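Local atomic coordinates of Slr1257 protein (Synechocystis sp. PCC 6803 substr. Kazusa, PDB entry 1IIT), a protein that probably works as a ligand-gated ion channel of the glutamate receptor type, this piece being its ligand-binding core, which holds L-serine and also binds L-glutamate. Residues Gly71-Thr76 / Gly191-Glu196; Gln51-Ala56 / Val122-Ala127; Ile96-Pro101 / Ala158-Arg163; Pro90-Gly95 / Asp162-Ile167; Asp33-Val38 / Lys202-Glu207. One frame throughout, in Å; residues are numbered along the deposited sequence.

Interaction 1: Gly71-Thr76 / Gly191-Glu196; sequences GPISVT and GFVLKE. With SER (serine), chain B.
I73 and G191 are joined by a backbone hydrogen bond, G191 N to I73 O at 2.9 Å with 159° at the hydrogen. I73 presses its CB against G191 O at 3.4 Å. V75 also reaches this glycine, its CG2 3.9 Å from G191 N.

The apolar part is thin. I73 CG2, anti to the backbone N (chi1 for CG1 is -51°), approaches V193 CG2 to 4.4 Å, while the F192 ring turns its edge to G71 O, which lies in the ring plane.

Polar groups of 71-76 grip the bound serine. Its N donates to P72 O (2.8 Å), the carbonyl of the residue at the centre of an inverse gamma turn, and to S74 OG (3.0 Å). S74 N returns a bond to the ligand O at 2.9 Å.

Strand 85-87 closes the same core, with F87 against both I73 and V75. Y91 OH is hydrogen-bonded to G71 O, and Y213 OH of the second subunit is hydrogen-bonded to V75 O.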
# COMPACT_ATOMS: atom_id res chain seq x y z
N GLY A 71 -10.25 4.92 10.58
CA GLY A 71 -9.27 4.77 11.64
C GLY A 71 -8.04 4.04 11.12
O GLY A 71 -7.95 3.80 9.90
N PRO A 72 -7.04 3.77 11.98
CA PRO A 72 -5.82 3.06 11.58
C PRO A 72 -6.14 1.56 11.53
O PRO A 72 -5.66 0.78 12.35
CB PRO A 72 -4.86 3.38 12.72
CG PRO A 72 -5.76 3.48 13.91
CD PRO A 72 -6.93 4.27 13.36
N ILE A 73 -6.98 1.19 10.56
CA ILE A 73 -7.42 -0.19 10.37
C ILE A 73 -6.53 -0.95 9.40
O ILE A 73 -6.48 -0.65 8.21
CB ILE A 73 -8.89 -0.20 9.87
CG1 ILE A 73 -9.75 0.67 10.80
CG2 ILE A 73 -9.43 -1.63 9.85
CD1 ILE A 73 -11.05 1.10 10.19
N SER A 74 -5.80 -1.93 9.93
CA SER A 74 -4.91 -2.74 9.11
C SER A 74 -5.70 -3.60 8.14
O SER A 74 -6.72 -4.20 8.51
CB SER A 74 -4.06 -3.66 9.99
OG SER A 74 -3.28 -2.91 10.88
N VAL A 75 -5.26 -3.61 6.88
CA VAL A 75 -5.90 -4.40 5.84
C VAL A 75 -5.25 -5.78 5.92
O VAL A 75 -4.08 -5.94 5.54
CB VAL A 75 -5.65 -3.83 4.43
CG1 VAL A 75 -6.50 -4.57 3.40
CG2 VAL A 75 -5.95 -2.33 4.40
N THR A 76 -5.99 -6.74 6.45
CA THR A 76 -5.51 -8.11 6.62
C THR A 76 -6.40 -9.08 5.85
O THR A 76 -7.57 -8.78 5.59
CB THR A 76 -5.53 -8.54 8.11
OG1 THR A 76 -6.89 -8.68 8.54
CG2 THR A 76 -4.84 -7.49 8.98
N GLY A 191 -6.43 1.19 5.92
CA GLY A 191 -7.47 1.56 4.97
C GLY A 191 -8.78 1.79 5.73
O GLY A 191 -8.83 1.63 6.95
N PHE A 192 -9.80 2.25 5.02
CA PHE A 192 -11.11 2.46 5.63
C PHE A 192 -12.00 1.30 5.16
O PHE A 192 -11.67 0.63 4.18
CB PHE A 192 -11.72 3.79 5.19
CG PHE A 192 -10.99 5.01 5.71
CD1 PHE A 192 -11.18 6.25 5.10
CD2 PHE A 192 -10.16 4.94 6.83
CE1 PHE A 192 -10.56 7.39 5.58
CE2 PHE A 192 -9.54 6.08 7.32
CZ PHE A 192 -9.74 7.31 6.70
N VAL A 193 -13.11 1.05 5.85
CA VAL A 193 -14.00 -0.04 5.46
C VAL A 193 -15.37 0.46 4.99
O VAL A 193 -16.03 1.26 5.65
CB VAL A 193 -14.19 -1.07 6.61
CG1 VAL A 193 -15.08 -2.23 6.17
CG2 VAL A 193 -12.82 -1.61 7.06
N LEU A 194 -15.76 0.00 3.80
CA LEU A 194 -17.03 0.37 3.18
C LEU A 194 -17.86 -0.90 2.98
O LEU A 194 -17.35 -2.02 3.17
CB LEU A 194 -16.77 1.00 1.81
CG LEU A 194 -16.17 2.39 1.72
CD1 LEU A 194 -15.61 2.66 0.33
CD2 LEU A 194 -17.25 3.39 2.06
N LYS A 195 -19.13 -0.74 2.63
CA LYS A 195 -19.98 -1.90 2.36
C LYS A 195 -19.55 -2.37 0.96
O LYS A 195 -19.21 -1.55 0.11
CB LYS A 195 -21.46 -1.51 2.34
CG LYS A 195 -22.41 -2.70 2.41
CD LYS A 195 -23.38 -2.76 1.22
CE LYS A 195 -24.35 -1.57 1.15
NZ LYS A 195 -23.77 -0.36 0.49
N GLU A 196 -19.53 -3.68 0.75
CA GLU A 196 -19.14 -4.22 -0.55
C GLU A 196 -20.03 -3.63 -1.65
O GLU A 196 -21.22 -3.42 -1.44
CB GLU A 196 -19.24 -5.73 -0.54
CG GLU A 196 -18.60 -6.41 -1.72
CD GLU A 196 -18.41 -7.90 -1.49
OE1 GLU A 196 -19.31 -8.53 -0.88
OE2 GLU A 196 -17.37 -8.44 -1.92
N SER B . -3.91 -1.14 13.28
CA SER B . -4.51 -1.97 14.37
C SER B . -5.41 -3.04 13.77
O SER B . -5.91 -2.81 12.66
CB SER B . -5.32 -1.09 15.32
OG SER B . -4.49 -0.10 15.90
OXT SER B . -5.60 -4.08 14.42

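Interaction 2: Gln51-Ala56 / Val122-Ala127; sequences QNSISA and VRDTTA. With SER (serine), chain B.
D124 plants its carboxylate on the start of helix 54-62, where S53, I54 and S55 gather round it. The clearest direct bond is S55 N to D124 OD2, 3.0 Å and nearly straight at 172°, using the syn lone pair of OD2. S55 OG stands 3.2 Å from D124 OD1 and 3.4 Å from D124 OD2, giving weak alternatives between which its proton is not settled. S53, the N-cap residue, accepts from A56 N with its OG and offers CB to D124 OD2 at 3.1 Å.

One water adds a bridge: it accepts from I54 N at 3.1 Å and donates to D124 O.

Farther out, the flat end of N52 lies near the edge of the R123 guanidinium, the two planes being 22° apart.

The shape of 122-127 is set by a type II turn from V122 to T125, with T125 OG1 bonded to V122 O. Just beyond it, T126 N donates to the bound serine's OXT at 2.8 Å, and from the opposite segment I54 CD1 reaches the ligand O at 3.3 Å.

As in other periplasmic-binding-protein folds, the two segments belong to different lobes, so this is a bridge across the ligand cleft. An anionic carboxylate at the N-terminal end of a helix is probably stabilised by the N-H groups of the helix's first turn, and the bridge is consistent with a cleft closed over serine.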
# COMPACT_ATOMS: atom_id res chain seq x y z
N GLN A 51 -16.72 3.43 17.78
CA GLN A 51 -16.93 1.99 17.80
C GLN A 51 -16.11 1.36 18.91
O GLN A 51 -15.02 1.82 19.22
CB GLN A 51 -16.56 1.37 16.45
CG GLN A 51 -17.40 1.85 15.29
CD GLN A 51 -18.88 1.58 15.50
OE1 GLN A 51 -19.30 0.43 15.57
NE2 GLN A 51 -19.67 2.64 15.62
N ASN A 52 -16.65 0.29 19.49
CA ASN A 52 -15.98 -0.42 20.57
C ASN A 52 -14.70 -1.11 20.11
O ASN A 52 -13.70 -1.12 20.82
CB ASN A 52 -16.94 -1.46 21.18
CG ASN A 52 -16.22 -2.47 22.05
OD1 ASN A 52 -15.75 -2.15 23.14
ND2 ASN A 52 -16.15 -3.72 21.57
N SER A 53 -14.74 -1.67 18.90
CA SER A 53 -13.58 -2.36 18.35
C SER A 53 -13.66 -2.37 16.83
O SER A 53 -14.70 -2.04 16.25
CB SER A 53 -13.54 -3.79 18.86
OG SER A 53 -14.64 -4.53 18.34
N ILE A 54 -12.57 -2.79 16.20
CA ILE A 54 -12.53 -2.86 14.74
C ILE A 54 -13.53 -3.87 14.20
O ILE A 54 -14.27 -3.57 13.27
CB ILE A 54 -11.10 -3.18 14.24
CG1 ILE A 54 -10.22 -1.94 14.44
CG2 ILE A 54 -11.13 -3.60 12.78
CD1 ILE A 54 -8.75 -2.17 14.22
N SER A 55 -13.59 -5.06 14.79
CA SER A 55 -14.53 -6.07 14.30
C SER A 55 -15.98 -5.68 14.54
O SER A 55 -16.86 -6.03 13.74
CB SER A 55 -14.21 -7.46 14.87
OG SER A 55 -14.27 -7.46 16.28
N ALA A 56 -16.24 -4.95 15.62
CA ALA A 56 -17.59 -4.48 15.92
C ALA A 56 -17.98 -3.48 14.84
O ALA A 56 -19.10 -3.51 14.33
CB ALA A 56 -17.63 -3.82 17.29
N VAL A 122 -3.36 -5.39 22.91
CA VAL A 122 -4.71 -4.87 23.07
C VAL A 122 -5.63 -5.81 22.30
O VAL A 122 -5.31 -6.25 21.19
CB VAL A 122 -4.83 -3.42 22.54
CG1 VAL A 122 -6.25 -2.89 22.76
CG2 VAL A 122 -3.82 -2.53 23.26
N ARG A 123 -6.76 -6.15 22.91
CA ARG A 123 -7.74 -7.03 22.30
C ARG A 123 -8.20 -6.50 20.94
O ARG A 123 -8.27 -5.28 20.72
CB ARG A 123 -8.95 -7.20 23.22
CG ARG A 123 -9.77 -5.94 23.39
CD ARG A 123 -11.01 -6.19 24.22
NE ARG A 123 -12.05 -5.21 23.93
CZ ARG A 123 -12.82 -5.24 22.85
NH1 ARG A 123 -12.69 -6.21 21.96
NH2 ARG A 123 -13.73 -4.30 22.66
N ASP A 124 -8.49 -7.43 20.03
CA ASP A 124 -8.98 -7.12 18.68
C ASP A 124 -8.09 -6.26 17.78
O ASP A 124 -8.57 -5.48 16.97
CB ASP A 124 -10.39 -6.51 18.76
CG ASP A 124 -11.09 -6.51 17.40
OD1 ASP A 124 -11.06 -7.56 16.71
OD2 ASP A 124 -11.65 -5.47 17.02
N THR A 125 -6.78 -6.40 17.95
CA THR A 125 -5.82 -5.68 17.11
C THR A 125 -4.97 -6.76 16.46
O THR A 125 -4.92 -7.89 16.96
CB THR A 125 -4.92 -4.71 17.92
OG1 THR A 125 -4.13 -5.46 18.84
CG2 THR A 125 -5.77 -3.69 18.67
N THR A 126 -4.29 -6.42 15.37
CA THR A 126 -3.46 -7.40 14.66
C THR A 126 -2.31 -7.93 15.52
O THR A 126 -1.82 -9.03 15.30
CB THR A 126 -2.91 -6.82 13.34
OG1 THR A 126 -2.14 -5.64 13.61
CG2 THR A 126 -4.04 -6.47 12.38
N ALA A 127 -1.92 -7.14 16.52
CA ALA A 127 -0.84 -7.52 17.43
C ALA A 127 -1.13 -8.82 18.19
O ALA A 127 -0.22 -9.56 18.54
CB ALA A 127 -0.57 -6.39 18.42
N SER B . -3.91 -1.14 13.28
CA SER B . -4.51 -1.97 14.37
C SER B . -5.41 -3.04 13.77
O SER B . -5.91 -2.81 12.66
CB SER B . -5.32 -1.09 15.32
OG SER B . -4.49 -0.10 15.90
OXT SER B . -5.60 -4.08 14.42
O HOH W 1 -9.81 -2.97 17.57

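Interaction 3: Ile96-Pro101 / Ala158-Arg163; sequences IGLLIP and AVMFDR. With SER (serine), chain B.
One end of an antiparallel strand pair, 96-101 with 158-162, reaches the ligand pocket; the axes run at 145° and approach to 4.6 Å. Two hydrogen-bonded pairs carry it. G97 N reaches F161 O at 2.8 Å and F161 N bonds back to G97 O; L99 and V159 exchange a second pair, L99 N to V159 O at 2.9 Å.

On one face L98 CD2 fits between A158 CB and M160 CB, 3.8 Å from each. I96 and D162 run side by side, I96 CD1 being 3.8 Å from D162 CG.

D162 OD1 accepts from the bound serine's N at 2.7 Å and is also hydrogen-bonded to Y190 OH; D162 OD2 takes a weak bond from the ligand's OG and sits 3.9 Å above the centre of the F161 ring. Replacing D162 by an alanine removes both oxygens and is likely to leave the ligand's ammonium without this negative partner. The end of the strand thus presents a carboxylate that probably balances the charge of the bound amino acid's nitrogen.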
# COMPACT_ATOMS: atom_id res chain seq x y z
N ILE A 96 4.24 -2.67 12.99
CA ILE A 96 3.79 -3.11 14.30
C ILE A 96 5.09 -3.23 15.11
O ILE A 96 6.06 -3.84 14.65
CB ILE A 96 3.05 -4.48 14.22
CG1 ILE A 96 1.86 -4.37 13.27
CG2 ILE A 96 2.61 -4.93 15.60
CD1 ILE A 96 0.92 -3.20 13.54
N GLY A 97 5.14 -2.57 16.26
CA GLY A 97 6.36 -2.61 17.04
C GLY A 97 6.22 -3.08 18.47
O GLY A 97 5.21 -3.69 18.85
N LEU A 98 7.23 -2.76 19.27
CA LEU A 98 7.28 -3.15 20.67
C LEU A 98 7.78 -2.02 21.58
O LEU A 98 8.73 -1.31 21.25
CB LEU A 98 8.20 -4.35 20.84
CG LEU A 98 7.67 -5.71 20.37
CD1 LEU A 98 8.83 -6.63 20.03
CD2 LEU A 98 6.76 -6.30 21.45
N LEU A 99 7.10 -1.86 22.71
CA LEU A 99 7.46 -0.85 23.70
C LEU A 99 8.03 -1.63 24.89
O LEU A 99 7.33 -2.47 25.46
CB LEU A 99 6.23 -0.07 24.15
CG LEU A 99 6.46 1.04 25.16
CD1 LEU A 99 7.12 2.22 24.46
CD2 LEU A 99 5.14 1.47 25.78
N ILE A 100 9.28 -1.35 25.25
CA ILE A 100 9.94 -2.04 26.36
C ILE A 100 10.64 -1.06 27.30
O ILE A 100 10.82 0.11 26.97
CB ILE A 100 11.02 -3.03 25.85
CG1 ILE A 100 12.14 -2.27 25.15
CG2 ILE A 100 10.41 -4.07 24.92
CD1 ILE A 100 13.29 -3.15 24.73
N PRO A 101 10.99 -1.52 28.52
CA PRO A 101 11.69 -0.64 29.47
C PRO A 101 13.06 -0.35 28.87
O PRO A 101 13.61 -1.19 28.14
CB PRO A 101 11.81 -1.51 30.71
CG PRO A 101 10.60 -2.39 30.63
CD PRO A 101 10.61 -2.78 29.18
N ALA A 158 7.12 -6.45 27.58
CA ALA A 158 6.91 -5.63 26.38
C ALA A 158 5.43 -5.45 26.06
O ALA A 158 4.57 -6.14 26.61
CB ALA A 158 7.61 -6.27 25.20
N VAL A 159 5.14 -4.48 25.19
CA VAL A 159 3.79 -4.21 24.74
C VAL A 159 3.89 -4.19 23.22
O VAL A 159 4.76 -3.52 22.67
CB VAL A 159 3.27 -2.82 25.22
CG1 VAL A 159 1.89 -2.52 24.62
CG2 VAL A 159 3.19 -2.78 26.73
N MET A 160 3.09 -5.01 22.54
CA MET A 160 3.10 -5.06 21.08
C MET A 160 1.90 -4.27 20.57
O MET A 160 0.76 -4.55 20.94
CB MET A 160 3.04 -6.49 20.57
CG MET A 160 3.38 -6.60 19.10
SD MET A 160 3.16 -8.27 18.46
CE MET A 160 4.68 -9.05 18.98
N PHE A 161 2.17 -3.29 19.72
CA PHE A 161 1.12 -2.43 19.17
C PHE A 161 1.70 -1.66 18.00
O PHE A 161 2.91 -1.68 17.77
CB PHE A 161 0.64 -1.47 20.26
CG PHE A 161 -0.69 -0.83 19.98
CD1 PHE A 161 -1.87 -1.50 20.30
CD2 PHE A 161 -0.77 0.44 19.42
CE1 PHE A 161 -3.11 -0.92 20.05
CE2 PHE A 161 -2.01 1.02 19.17
CZ PHE A 161 -3.18 0.34 19.48
N ASP A 162 0.83 -0.99 17.25
CA ASP A 162 1.23 -0.17 16.10
C ASP A 162 2.32 0.81 16.52
O ASP A 162 2.15 1.57 17.47
CB ASP A 162 0.03 0.60 15.54
CG ASP A 162 -1.08 -0.31 15.05
OD1 ASP A 162 -1.46 -0.20 13.87
OD2 ASP A 162 -1.58 -1.14 15.85
N ARG A 163 3.42 0.82 15.77
CA ARG A 163 4.57 1.66 16.06
C ARG A 163 4.31 3.17 16.20
O ARG A 163 4.84 3.79 17.12
CB ARG A 163 5.68 1.39 15.05
CG ARG A 163 7.07 1.71 15.56
CD ARG A 163 8.16 1.07 14.70
NE ARG A 163 9.47 1.20 15.33
CZ ARG A 163 10.19 2.32 15.34
NH1 ARG A 163 9.73 3.42 14.76
NH2 ARG A 163 11.36 2.35 15.96
N SER B . -3.91 -1.14 13.28
CA SER B . -4.51 -1.97 14.37
C SER B . -5.41 -3.04 13.77
O SER B . -5.91 -2.81 12.66
CB SER B . -5.32 -1.09 15.32
OG SER B . -4.49 -0.10 15.90
OXT SER B . -5.60 -4.08 14.42

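Interaction 4: Pro90-Gly95 / Asp162-Ile167; sequences PYFSSG and DRPALI. With SER (serine), chain B.
P164, in the first turn of helix 163-172, faces S94 and F92 of strand 92-101, a strand-to-helix packing where strand 92-101 runs up to the helix that follows D162. The strand and helix directions differ by 69°, and their axes stay at least 8.3 Å apart.

F92 and P164 lie alongside one another, running in opposite senses, with ring atom F92 CE2 4.1 Å from P164 CG. With its CG anti to the backbone N (chi1 -171°), the F92 side chain leans toward the helix, and F16 and Y190 also pack on its ring. S94 OG lies beside the CD-CG side of the pyrrolidine, 3.2 Å from P164 CD, and is hydrogen-bonded to Y190 OH.

That hydroxyl is shared between S94 and D162, and a leucine in place of D162 would probably leave it with one partner fewer and freer to turn.

The backbone fixes the helix start against the strand: R163 CB rests 3.4 Å from G95 O, and R163 N donates to that same G95 O at 2.8 Å, the angle at the hydrogen being 168°.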
# COMPACT_ATOMS: atom_id res chain seq x y z
N PRO A 90 -5.27 1.59 0.54
CA PRO A 90 -4.55 1.98 1.77
C PRO A 90 -4.09 3.43 1.71
O PRO A 90 -3.73 3.93 0.64
CB PRO A 90 -3.36 1.03 1.78
CG PRO A 90 -3.85 -0.15 1.02
CD PRO A 90 -4.61 0.46 -0.11
N TYR A 91 -4.09 4.10 2.86
CA TYR A 91 -3.67 5.49 2.92
C TYR A 91 -2.42 5.70 3.78
O TYR A 91 -1.85 6.79 3.80
CB TYR A 91 -4.83 6.38 3.41
CG TYR A 91 -5.21 6.18 4.86
CD1 TYR A 91 -4.64 6.97 5.86
CD2 TYR A 91 -6.11 5.19 5.24
CE1 TYR A 91 -4.96 6.77 7.21
CE2 TYR A 91 -6.43 4.98 6.58
CZ TYR A 91 -5.85 5.77 7.56
OH TYR A 91 -6.13 5.56 8.88
N PHE A 92 -1.96 4.65 4.45
CA PHE A 92 -0.79 4.74 5.32
C PHE A 92 -0.15 3.37 5.46
O PHE A 92 -0.83 2.35 5.48
CB PHE A 92 -1.19 5.25 6.72
CG PHE A 92 -0.02 5.58 7.62
CD1 PHE A 92 0.61 6.82 7.55
CD2 PHE A 92 0.46 4.65 8.55
CE1 PHE A 92 1.71 7.13 8.38
CE2 PHE A 92 1.55 4.94 9.38
CZ PHE A 92 2.17 6.19 9.29
N SER A 93 1.18 3.35 5.54
CA SER A 93 1.91 2.12 5.70
C SER A 93 2.50 2.17 7.11
O SER A 93 3.39 2.98 7.40
CB SER A 93 3.01 2.02 4.65
OG SER A 93 3.76 0.84 4.85
N SER A 94 1.98 1.33 7.99
CA SER A 94 2.41 1.31 9.38
C SER A 94 3.18 0.06 9.74
O SER A 94 3.13 -0.93 9.04
CB SER A 94 1.19 1.44 10.28
OG SER A 94 1.55 1.61 11.64
N GLY A 95 3.95 0.14 10.82
CA GLY A 95 4.69 -1.01 11.27
C GLY A 95 4.15 -1.39 12.63
O GLY A 95 3.56 -0.55 13.30
N ASP A 162 0.83 -0.99 17.25
CA ASP A 162 1.23 -0.17 16.10
C ASP A 162 2.32 0.81 16.52
O ASP A 162 2.15 1.57 17.47
CB ASP A 162 0.03 0.60 15.54
CG ASP A 162 -1.08 -0.31 15.05
OD1 ASP A 162 -1.46 -0.20 13.87
OD2 ASP A 162 -1.58 -1.14 15.85
N ARG A 163 3.42 0.82 15.77
CA ARG A 163 4.57 1.66 16.06
C ARG A 163 4.31 3.17 16.20
O ARG A 163 4.84 3.79 17.12
CB ARG A 163 5.68 1.39 15.05
CG ARG A 163 7.07 1.71 15.56
CD ARG A 163 8.16 1.07 14.70
NE ARG A 163 9.47 1.20 15.33
CZ ARG A 163 10.19 2.32 15.34
NH1 ARG A 163 9.73 3.42 14.76
NH2 ARG A 163 11.36 2.35 15.96
N PRO A 164 3.48 3.78 15.32
CA PRO A 164 3.23 5.22 15.46
C PRO A 164 2.54 5.57 16.77
O PRO A 164 2.85 6.59 17.37
CB PRO A 164 2.35 5.55 14.26
CG PRO A 164 2.76 4.52 13.24
CD PRO A 164 2.84 3.27 14.09
N ALA A 165 1.60 4.73 17.21
CA ALA A 165 0.89 4.98 18.46
C ALA A 165 1.81 4.86 19.67
O ALA A 165 1.67 5.59 20.65
CB ALA A 165 -0.28 4.02 18.60
N LEU A 166 2.75 3.92 19.60
CA LEU A 166 3.70 3.70 20.69
C LEU A 166 4.66 4.89 20.79
O LEU A 166 4.91 5.39 21.88
CB LEU A 166 4.49 2.40 20.48
CG LEU A 166 3.69 1.10 20.61
CD1 LEU A 166 4.61 -0.08 20.37
CD2 LEU A 166 3.07 1.00 21.98
N ILE A 167 5.16 5.33 19.64
CA ILE A 167 6.07 6.47 19.59
C ILE A 167 5.36 7.71 20.13
O ILE A 167 5.91 8.45 20.93
CB ILE A 167 6.55 6.74 18.15
CG1 ILE A 167 7.43 5.59 17.68
CG2 ILE A 167 7.30 8.08 18.08
CD1 ILE A 167 7.87 5.70 16.24
N SER B . -3.91 -1.14 13.28
CA SER B . -4.51 -1.97 14.37
C SER B . -5.41 -3.04 13.77
O SER B . -5.91 -2.81 12.66
CB SER B . -5.32 -1.09 15.32
OG SER B . -4.49 -0.10 15.90
OXT SER B . -5.60 -4.08 14.42

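Interaction 5: Asp33-Val38 / Lys202-Glu207; sequences DVWRAV and KTINVE
Helices 30-41 and 201-213 approach with segment axes 10.3 Å apart and directions 116° from each other, so they cross steeply and meet over a short length. The backbones come nearest at V38 and E207, whose CA atoms are 5.8 Å apart. This is helix-helix packing on the flank of one lobe of the two-lobed binding fold, away from the ligand.

The contact is apolar. V38 stands astride E207 CB, with V38 CG1 and V38 CG2 each 4.1 Å from it; the two side chains pass one another head to tail. E207 bends at chi2 (-50°), turning its carboxylate away from the line of its aliphatic stem, and E207 OE1 takes a weak hydrogen bond from N210. V38 CG1 also lies 4.3 Å from I204 CG1, so V38 packs on two residues one turn apart on the facing helix.

One turn earlier on helix 30-41, W35 also reaches I204. Its indole is held by NE1 bonded to S46 OG, and I68 and I70 of strand 68-74 touch it as well; I68 packs on I204 too, tying both helices to the sheet. Outside the apolar patch, K202 NZ donates to A80 O of the second subunit, which places helix 201-213 at the dimer interface.

W35 and I204 cross at a slant, and the methyl I204 CD1 meets the indole edge-on, in the ring plane, 3.9 Å from W35 CZ3.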
# COMPACT_ATOMS: atom_id res chain seq x y z
N ASP A 33 -8.49 13.59 9.73
CA ASP A 33 -8.06 14.62 8.78
C ASP A 33 -8.25 14.08 7.36
O ASP A 33 -8.69 14.81 6.47
CB ASP A 33 -6.60 14.99 8.99
CG ASP A 33 -6.38 15.88 10.20
OD1 ASP A 33 -7.36 16.45 10.73
OD2 ASP A 33 -5.22 16.04 10.62
N VAL A 34 -7.93 12.79 7.16
CA VAL A 34 -8.08 12.15 5.85
C VAL A 34 -9.56 12.09 5.48
O VAL A 34 -9.95 12.54 4.40
CB VAL A 34 -7.50 10.72 5.85
CG1 VAL A 34 -7.90 9.99 4.56
CG2 VAL A 34 -5.98 10.77 5.96
N TRP A 35 -10.38 11.56 6.38
CA TRP A 35 -11.81 11.47 6.10
C TRP A 35 -12.44 12.83 5.85
O TRP A 35 -13.22 12.99 4.92
CB TRP A 35 -12.57 10.73 7.20
CG TRP A 35 -14.06 10.86 7.00
CD1 TRP A 35 -14.91 11.67 7.70
CD2 TRP A 35 -14.84 10.30 5.93
NE1 TRP A 35 -16.15 11.66 7.13
CE2 TRP A 35 -16.14 10.83 6.04
CE3 TRP A 35 -14.56 9.40 4.88
CZ2 TRP A 35 -17.17 10.50 5.14
CZ3 TRP A 35 -15.58 9.08 3.99
CH2 TRP A 35 -16.87 9.63 4.13
N ARG A 36 -12.13 13.82 6.69
CA ARG A 36 -12.71 15.14 6.52
C ARG A 36 -12.34 15.78 5.20
O ARG A 36 -13.18 16.42 4.58
CB ARG A 36 -12.37 16.05 7.70
CG ARG A 36 -13.21 15.72 8.91
CD ARG A 36 -13.12 16.76 9.99
NE ARG A 36 -13.92 16.34 11.13
CZ ARG A 36 -13.42 15.94 12.30
NH1 ARG A 36 -12.11 15.91 12.50
NH2 ARG A 36 -14.24 15.52 13.25
N ALA A 37 -11.10 15.60 4.75
CA ALA A 37 -10.68 16.15 3.47
C ALA A 37 -11.53 15.51 2.35
O ALA A 37 -11.95 16.18 1.42
CB ALA A 37 -9.20 15.90 3.24
N VAL A 38 -11.78 14.21 2.47
CA VAL A 38 -12.59 13.48 1.50
C VAL A 38 -14.03 14.00 1.52
O VAL A 38 -14.59 14.34 0.48
CB VAL A 38 -12.61 11.97 1.80
CG1 VAL A 38 -13.61 11.26 0.88
CG2 VAL A 38 -11.22 11.37 1.63
N LYS A 202 -15.74 4.32 -5.39
CA LYS A 202 -14.92 4.97 -6.40
C LYS A 202 -14.54 6.39 -6.03
O LYS A 202 -13.38 6.78 -6.16
CB LYS A 202 -15.61 4.92 -7.76
CG LYS A 202 -14.72 5.36 -8.91
CD LYS A 202 -15.42 5.09 -10.23
CE LYS A 202 -14.46 4.48 -11.21
NZ LYS A 202 -13.88 3.19 -10.73
N THR A 203 -15.50 7.16 -5.53
CA THR A 203 -15.24 8.54 -5.14
C THR A 203 -14.24 8.62 -3.99
O THR A 203 -13.33 9.45 -4.02
CB THR A 203 -16.53 9.26 -4.72
OG1 THR A 203 -17.42 9.33 -5.85
CG2 THR A 203 -16.22 10.67 -4.21
N ILE A 204 -14.42 7.75 -2.99
CA ILE A 204 -13.53 7.74 -1.83
C ILE A 204 -12.11 7.34 -2.23
O ILE A 204 -11.15 8.00 -1.84
CB ILE A 204 -14.09 6.85 -0.69
CG1 ILE A 204 -15.40 7.47 -0.15
CG2 ILE A 204 -13.07 6.73 0.45
CD1 ILE A 204 -16.05 6.70 1.00
N ASN A 205 -11.98 6.29 -3.04
CA ASN A 205 -10.66 5.84 -3.49
C ASN A 205 -9.90 6.92 -4.25
O ASN A 205 -8.74 7.20 -3.94
CB ASN A 205 -10.76 4.56 -4.34
CG ASN A 205 -10.91 3.31 -3.49
OD1 ASN A 205 -10.47 3.28 -2.35
ND2 ASN A 205 -11.52 2.27 -4.05
N VAL A 206 -10.57 7.56 -5.21
CA VAL A 206 -9.95 8.63 -6.00
C VAL A 206 -9.46 9.76 -5.09
O VAL A 206 -8.31 10.19 -5.20
CB VAL A 206 -10.94 9.20 -7.06
CG1 VAL A 206 -10.38 10.47 -7.70
CG2 VAL A 206 -11.23 8.14 -8.11
N GLU A 207 -10.32 10.19 -4.17
CA GLU A 207 -9.99 11.26 -3.24
C GLU A 207 -8.85 10.93 -2.29
O GLU A 207 -7.98 11.76 -2.05
CB GLU A 207 -11.22 11.68 -2.43
CG GLU A 207 -11.88 12.90 -2.99
CD GLU A 207 -10.87 14.02 -3.22
OE1 GLU A 207 -10.72 14.43 -4.39
OE2 GLU A 207 -10.23 14.47 -2.24

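Overall arrangement
Interactions 1 to 4 all touch the bound serine; interaction 5 does not reach the ligand but packs against interaction 1, centres about 13 Å apart, and lies about 30 Å from interaction 3. Interactions 1 and 3 have centres about 22 Å apart, in different lobes, linked through neighbouring strands 178-195 and 92-101 of one sheet. Interaction 2 bridges the lobes and touches both. Interactions 3 and 4 share D162, R163 and strand 92-101. Along the chain 33-38, 51-56 and 71-76 come first, 90-101, 122-127 and 158-167 form the middle, and 191-196 and 202-207 come last, consistent with a lobe built from both chain ends and a second from the middle, as in periplasmic binding proteins.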